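Local coordinates for AB hydrolase-1 domain-containing protein (Streptococcus mutans, PDB 4L9A) that probably hydrolyses carboxylic esters as a carboxylesterase of the alpha/beta hydrolase fold, at residues 170-173 and 174-178; 189-192 and 193-197; 252-256 and 257-261. All coordinates share one frame; numbering follows the deposited sequence.

How the interactions relate
Interactions 1 and 2 lie on consecutive helices, 171-185 and 188-206, and touch: Leu175 CD1 packs on Trp195 CZ3 at 3.6 Å. Interaction 1 is a surface contact, the capped first turns of its helix, and its chemistry is mostly backbone and polar. Interaction 2 is partly buried, with an aromatic pair on its inner side and waters on its outer one. Interaction 3 stands apart, its centre about 35 Å from that of interaction 1 and on the opposite side of the chain's centre; there a surface turn leads into strand 260-263, at one edge of the sheet, and side-chain oxygen and nitrogen atoms share the bonding with one backbone turn bond.

Interaction 1: 170-173 and 174-178; sequences TAAD and RLNYL
A capping box opens helix 171-185 here, and the first helical turns that follow it carry the contact between 170-173 and 174-178. Thr170 sits at the N-cap. Its OG1 accepts from Asp173 N at 2.9 Å, and the favour is returned when Thr170 N donates to Asp173 OD2 at 3.2 Å in an almost straight bond that meets the carboxylate from above its plane. From there the regular i to i+4 ladder takes over: Arg174 N bonds to Thr170 O, Leu175 N to Ala171 O, Asn176 N to Ala172 O at a short 2.6 Å, and Tyr177 N to Asp173 O.

Among the side chains, Arg174 does most of the touching. Its chain bends at chi3 (-66°), folding the guanidinium back over the start of the helix so that Thr170 O lies over one face of the group, 3.2 Å from NH1. The angle is too poor for a hydrogen bond there; NH1 instead donates to the carbonyls of Lys169 and Leu168, just before the helix. Arg174 NH2 lies over the Ala171 backbone, 3.3 Å from Ala171 CA. On another side of the helix, Asn176 holds its CG beside its own backbone N (chi1 -66°), which brings ND2 within 3.1 Å of Ala172 O, again without the angle of a bond. Leu175 turns to helix 188-206, where it also rests on Tyr198.

The cap therefore gives the amide of Asp173, which has no preceding helical turn to bond to, a side-chain acceptor. The carboxylate of Asp173 near the helix start would probably interact favourably with the helix dipole, while the folded-back Arg174 ties the preceding carbonyls to the first turn.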
# COMPACT_ATOMS: atom_id res chain seq x y z
N THR A 170 -7.99 -23.35 4.65
CA THR A 170 -7.72 -23.10 6.07
C THR A 170 -6.86 -21.85 6.31
O THR A 170 -6.25 -21.30 5.40
CB THR A 170 -7.01 -24.30 6.73
OG1 THR A 170 -5.67 -24.40 6.23
CG2 THR A 170 -7.75 -25.61 6.45
N ALA A 171 -6.83 -21.41 7.56
CA ALA A 171 -5.98 -20.30 7.96
C ALA A 171 -4.53 -20.65 7.66
O ALA A 171 -3.77 -19.84 7.13
CB ALA A 171 -6.17 -19.98 9.43
N ALA A 172 -4.14 -21.88 7.99
CA ALA A 172 -2.81 -22.39 7.67
C ALA A 172 -2.52 -22.34 6.16
O ALA A 172 -1.44 -21.91 5.75
CB ALA A 172 -2.63 -23.80 8.21
N ASP A 173 -3.47 -22.78 5.34
CA ASP A 173 -3.31 -22.68 3.88
C ASP A 173 -3.00 -21.24 3.47
O ASP A 173 -2.08 -20.99 2.69
CB ASP A 173 -4.57 -23.14 3.15
CG ASP A 173 -4.79 -24.64 3.22
OD1 ASP A 173 -3.84 -25.39 3.54
OD2 ASP A 173 -5.93 -25.07 2.94
N ARG A 174 -3.79 -20.30 3.98
CA ARG A 174 -3.63 -18.90 3.60
C ARG A 174 -2.31 -18.35 4.10
O ARG A 174 -1.62 -17.63 3.37
CB ARG A 174 -4.81 -18.06 4.08
CG ARG A 174 -6.09 -18.39 3.33
CD ARG A 174 -7.25 -17.52 3.75
NE ARG A 174 -7.65 -17.75 5.13
CZ ARG A 174 -8.44 -18.75 5.53
NH1 ARG A 174 -8.90 -19.63 4.66
NH2 ARG A 174 -8.74 -18.87 6.82
N LEU A 175 -1.94 -18.71 5.33
CA LEU A 175 -0.66 -18.32 5.89
C LEU A 175 0.49 -18.95 5.09
O LEU A 175 1.41 -18.25 4.68
CB LEU A 175 -0.58 -18.73 7.36
CG LEU A 175 0.59 -18.22 8.21
CD1 LEU A 175 0.49 -16.72 8.40
CD2 LEU A 175 0.61 -18.92 9.57
N ASN A 176 0.42 -20.26 4.87
CA ASN A 176 1.45 -20.96 4.10
C ASN A 176 1.63 -20.44 2.67
O ASN A 176 2.73 -20.48 2.12
CB ASN A 176 1.20 -22.47 4.10
CG ASN A 176 1.35 -23.08 5.49
OD1 ASN A 176 2.06 -22.54 6.34
ND2 ASN A 176 0.69 -24.21 5.72
N TYR A 177 0.54 -19.98 2.06
CA TYR A 177 0.62 -19.39 0.73
C TYR A 177 1.48 -18.13 0.76
O TYR A 177 2.34 -17.94 -0.10
CB TYR A 177 -0.78 -19.08 0.20
CG TYR A 177 -0.80 -18.32 -1.11
CD1 TYR A 177 -0.71 -18.99 -2.33
CD2 TYR A 177 -0.94 -16.94 -1.12
CE1 TYR A 177 -0.75 -18.29 -3.53
CE2 TYR A 177 -0.98 -16.24 -2.30
CZ TYR A 177 -0.88 -16.91 -3.51
OH TYR A 177 -0.92 -16.19 -4.69
N LEU A 178 1.25 -17.26 1.75
CA LEU A 178 2.08 -16.05 1.89
C LEU A 178 3.53 -16.38 2.22
O LEU A 178 4.44 -15.76 1.68
CB LEU A 178 1.50 -15.12 2.95
CG LEU A 178 0.16 -14.51 2.54
CD1 LEU A 178 -0.41 -13.70 3.70
CD2 LEU A 178 0.33 -13.65 1.28

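Interaction 2: 189-192 and 193-197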
# COMPACT_ATOMS: atom_id res chain seq x y z
N GLN A 189 17.08 -13.25 5.15
CA GLN A 189 17.07 -12.25 6.21
C GLN A 189 15.84 -11.36 6.16
O GLN A 189 15.22 -11.08 7.19
CB GLN A 189 18.32 -11.38 6.15
CG GLN A 189 18.35 -10.26 7.21
CD GLN A 189 19.75 -9.74 7.46
OE1 GLN A 189 20.73 -10.30 6.98
NE2 GLN A 189 19.85 -8.66 8.22
N GLN A 190 15.48 -10.88 4.97
CA GLN A 190 14.33 -10.00 4.83
C GLN A 190 13.04 -10.79 4.93
O GLN A 190 12.01 -10.28 5.37
CB GLN A 190 14.43 -9.17 3.54
CG GLN A 190 15.62 -8.20 3.62
CD GLN A 190 15.70 -7.18 2.49
OE1 GLN A 190 15.56 -7.52 1.31
NE2 GLN A 190 15.93 -5.91 2.86
N PHE A 191 13.10 -12.07 4.57
CA PHE A 191 12.01 -12.99 4.84
C PHE A 191 11.73 -13.10 6.35
O PHE A 191 10.61 -12.85 6.79
CB PHE A 191 12.35 -14.36 4.27
CG PHE A 191 11.37 -15.44 4.64
CD1 PHE A 191 11.70 -16.38 5.60
CD2 PHE A 191 10.15 -15.55 4.00
CE1 PHE A 191 10.81 -17.39 5.94
CE2 PHE A 191 9.26 -16.55 4.32
CZ PHE A 191 9.59 -17.48 5.29
N LYS A 192 12.74 -13.47 7.13
CA LYS A 192 12.52 -13.62 8.57
C LYS A 192 12.07 -12.30 9.20
O LYS A 192 11.24 -12.29 10.10
CB LYS A 192 13.76 -14.19 9.27
CG LYS A 192 13.92 -15.69 9.10
CD LYS A 192 15.10 -16.23 9.93
CE LYS A 192 15.37 -17.71 9.64
NZ LYS A 192 14.36 -18.61 10.26
N GLN A 193 12.62 -11.18 8.72
CA GLN A 193 12.25 -9.88 9.26
C GLN A 193 10.77 -9.60 8.92
O GLN A 193 9.98 -9.26 9.79
CB GLN A 193 13.19 -8.78 8.74
CG GLN A 193 13.11 -7.47 9.52
CD GLN A 193 13.52 -7.61 10.99
OE1 GLN A 193 14.49 -8.30 11.31
NE2 GLN A 193 12.78 -6.96 11.89
N LEU A 194 10.41 -9.79 7.66
CA LEU A 194 9.01 -9.66 7.26
C LEU A 194 8.10 -10.43 8.22
O LEU A 194 7.09 -9.91 8.68
CB LEU A 194 8.80 -10.19 5.83
CG LEU A 194 7.40 -10.05 5.23
CD1 LEU A 194 7.07 -8.58 4.97
CD2 LEU A 194 7.29 -10.86 3.93
N TRP A 195 8.45 -11.68 8.52
CA TRP A 195 7.57 -12.49 9.35
C TRP A 195 7.65 -12.14 10.85
O TRP A 195 6.70 -12.39 11.59
CB TRP A 195 7.73 -13.99 9.07
CG TRP A 195 7.11 -14.32 7.73
CD1 TRP A 195 7.75 -14.45 6.54
CD2 TRP A 195 5.71 -14.45 7.45
NE1 TRP A 195 6.83 -14.69 5.53
CE2 TRP A 195 5.57 -14.70 6.08
CE3 TRP A 195 4.55 -14.41 8.25
CZ2 TRP A 195 4.33 -14.89 5.47
CZ3 TRP A 195 3.32 -14.60 7.65
CH2 TRP A 195 3.22 -14.85 6.27
N ARG A 196 8.76 -11.55 11.28
CA ARG A 196 8.84 -11.06 12.65
C ARG A 196 7.78 -9.98 12.88
O ARG A 196 7.14 -9.95 13.93
CB ARG A 196 10.23 -10.52 12.99
CG ARG A 196 11.26 -11.59 13.23
CD ARG A 196 12.59 -11.01 13.70
NE ARG A 196 13.61 -12.06 13.75
CZ ARG A 196 14.62 -12.17 12.89
NH1 ARG A 196 14.77 -11.27 11.91
NH2 ARG A 196 15.49 -13.16 13.01
N GLY A 197 7.57 -9.11 11.90
CA GLY A 197 6.54 -8.09 12.01
C GLY A 197 5.13 -8.66 12.01
O GLY A 197 4.28 -8.28 12.82
O HOH W 1 16.47 -11.82 9.46
O HOH W 2 17.07 -7.54 9.07
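Phe191 and Trp195, one turn apart on helix 188-206, form the tight side of this contact. With CG anti to the backbone N (chi1 173°), Phe191 carries its ring along the helix toward the next turn, where the CD1-NE1 edge of Trp195 meets its face in an offset edge-to-face pair, planes at 60°. Trp195 NE1 comes to 3.3 Å from Phe191 CE2. The same NE1 donates to Ser182 of helix 171-185, which covers this side, and Lys179 makes a cation-pi contact with the indole.

The outer side is looser and wet. Arg196, extended from CG to NE, lays one guanidinium face over Lys192 CB, with NH1 4.1 Å away. That same NH1 gives a weak bond to Gln193 OE1 and an ordinary one to a water, which in turn donates to Gln189 O at 2.7 Å. A second water accepts from Gln189 NE2 and reaches Gln193 OE1 weakly.

Ring packing thus fixes one flank against the neighbouring helix; on the other, above the regular i to i+4 backbone ladder, side chains are linked mainly through water and weak bonds and may rearrange more easily.

Interaction 3: 252-256 and 257-261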
# COMPACT_ATOMS: atom_id res chain seq x y z
N TYR A 252 -7.70 4.91 -11.08
CA TYR A 252 -6.24 5.02 -10.90
C TYR A 252 -5.53 5.47 -12.18
O TYR A 252 -4.35 5.83 -12.15
CB TYR A 252 -5.64 3.72 -10.37
CG TYR A 252 -6.11 3.35 -8.99
CD1 TYR A 252 -5.74 4.12 -7.88
CD2 TYR A 252 -6.95 2.26 -8.78
CE1 TYR A 252 -6.18 3.80 -6.60
CE2 TYR A 252 -7.40 1.93 -7.51
CZ TYR A 252 -7.00 2.70 -6.42
OH TYR A 252 -7.44 2.40 -5.15
N LEU A 253 -6.25 5.45 -13.29
CA LEU A 253 -5.67 5.86 -14.56
C LEU A 253 -6.22 7.20 -15.04
O LEU A 253 -7.33 7.59 -14.69
CB LEU A 253 -5.85 4.78 -15.64
CG LEU A 253 -4.94 3.55 -15.47
CD1 LEU A 253 -5.19 2.51 -16.56
CD2 LEU A 253 -3.48 3.97 -15.47
N ASN A 254 -5.41 7.91 -15.81
CA ASN A 254 -5.80 9.18 -16.38
C ASN A 254 -5.08 9.31 -17.71
O ASN A 254 -4.49 8.34 -18.19
CB ASN A 254 -5.43 10.34 -15.44
CG ASN A 254 -3.94 10.40 -15.12
OD1 ASN A 254 -3.10 9.95 -15.91
ND2 ASN A 254 -3.61 10.97 -13.96
N LYS A 255 -5.12 10.51 -18.29
CA LYS A 255 -4.60 10.71 -19.64
C LYS A 255 -3.20 11.32 -19.69
O LYS A 255 -2.73 11.70 -20.75
CB LYS A 255 -5.58 11.53 -20.46
CG LYS A 255 -6.80 10.74 -20.88
CD LYS A 255 -8.06 11.59 -20.82
CE LYS A 255 -9.26 10.80 -21.30
NZ LYS A 255 -9.10 10.37 -22.71
N HIS A 256 -2.53 11.39 -18.54
CA HIS A 256 -1.19 11.97 -18.48
C HIS A 256 -0.27 11.24 -19.46
O HIS A 256 -0.35 10.02 -19.59
CB HIS A 256 -0.63 11.88 -17.06
CG HIS A 256 0.53 12.79 -16.81
ND1 HIS A 256 1.77 12.60 -17.38
CD2 HIS A 256 0.64 13.89 -16.02
CE1 HIS A 256 2.59 13.54 -16.96
NE2 HIS A 256 1.94 14.34 -16.13
N THR A 257 0.58 11.99 -20.17
CA THR A 257 1.51 11.42 -21.14
C THR A 257 2.50 10.44 -20.51
O THR A 257 3.17 9.68 -21.21
CB THR A 257 2.33 12.51 -21.89
OG1 THR A 257 3.05 13.32 -20.94
CG2 THR A 257 1.42 13.40 -22.72
N GLN A 258 2.61 10.47 -19.18
CA GLN A 258 3.54 9.59 -18.48
C GLN A 258 2.83 8.45 -17.76
O GLN A 258 3.48 7.54 -17.24
CB GLN A 258 4.37 10.37 -17.46
CG GLN A 258 5.47 11.23 -18.06
CD GLN A 258 6.33 11.85 -16.97
OE1 GLN A 258 5.90 12.75 -16.25
NE2 GLN A 258 7.55 11.34 -16.82
N THR A 259 1.50 8.49 -17.72
CA THR A 259 0.72 7.43 -17.08
C THR A 259 0.82 6.14 -17.88
O THR A 259 0.71 6.17 -19.11
CB THR A 259 -0.75 7.84 -16.94
OG1 THR A 259 -0.88 8.79 -15.88
CG2 THR A 259 -1.62 6.64 -16.64
N LYS A 260 1.02 5.02 -17.20
CA LYS A 260 1.08 3.70 -17.86
C LYS A 260 0.36 2.61 -17.07
O LYS A 260 0.31 2.65 -15.83
CB LYS A 260 2.53 3.23 -18.06
CG LYS A 260 3.46 4.22 -18.77
CD LYS A 260 4.79 3.55 -19.13
CE LYS A 260 5.72 4.51 -19.86
NZ LYS A 260 4.98 5.30 -20.87
N LEU A 261 -0.19 1.64 -17.78
CA LEU A 261 -0.65 0.40 -17.16
C LEU A 261 0.29 -0.71 -17.62
O LEU A 261 0.40 -0.99 -18.81
CB LEU A 261 -2.09 0.08 -17.56
CG LEU A 261 -2.64 -1.28 -17.12
CD1 LEU A 261 -2.65 -1.38 -15.59
CD2 LEU A 261 -4.04 -1.52 -17.70
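Asn254 and Thr259 face each other across a tight turn, their side chains crossing at a slant so that Thr259 OG1 donates to Asn254 OD1 at 2.5 Å, a notably short bond. The donor stands 21° off the amide's carbonyl plane. Asn254 folds its amide back along the chain, and the same OD1 also accepts from His256 N at 3.1 Å, from well above that plane; this closes an Asx turn. Two donors therefore grip one oxygen, and ND2 is held in its turn by Ile233 O.

His256 and Gln258 run side by side and point the same way, with ring and amide planes 37° apart. The imidazole is set by both its torsions, CG anti to the backbone N and the ring turned by chi2 (-70°), to point ND1 to the chain ahead, where it accepts from Gln258 N at 2.9 Å with the donor in the ring plane. As an acceptor there, ND1 is probably unprotonated. His256 O takes Thr259 N at 3.0 Å, completing a type I beta turn from His256 to Thr259.

On the apolar side, Leu253 approaches Thr259 obliquely and Leu261 at about a right angle. Leu253 CD2 presses on Thr259 CG2 at 3.5 Å, tighter than usual for two carbons, and Leu253 CD1 lies 4.1 Å from Leu261 CB.

The turn links the loop after helix 244-248 to strand 260-263, the outermost strand at its end of the sheet. Lys260 pairs by backbone bonds with Ser235 and Val237 of strand 235-239, and Thr259 OG1 also accepts from Ser235 N. Leu253 and Leu261 both pack on Leu248 of helix 244-248, while Gln258 NE2 reaches Leu285 O of helix 275-287.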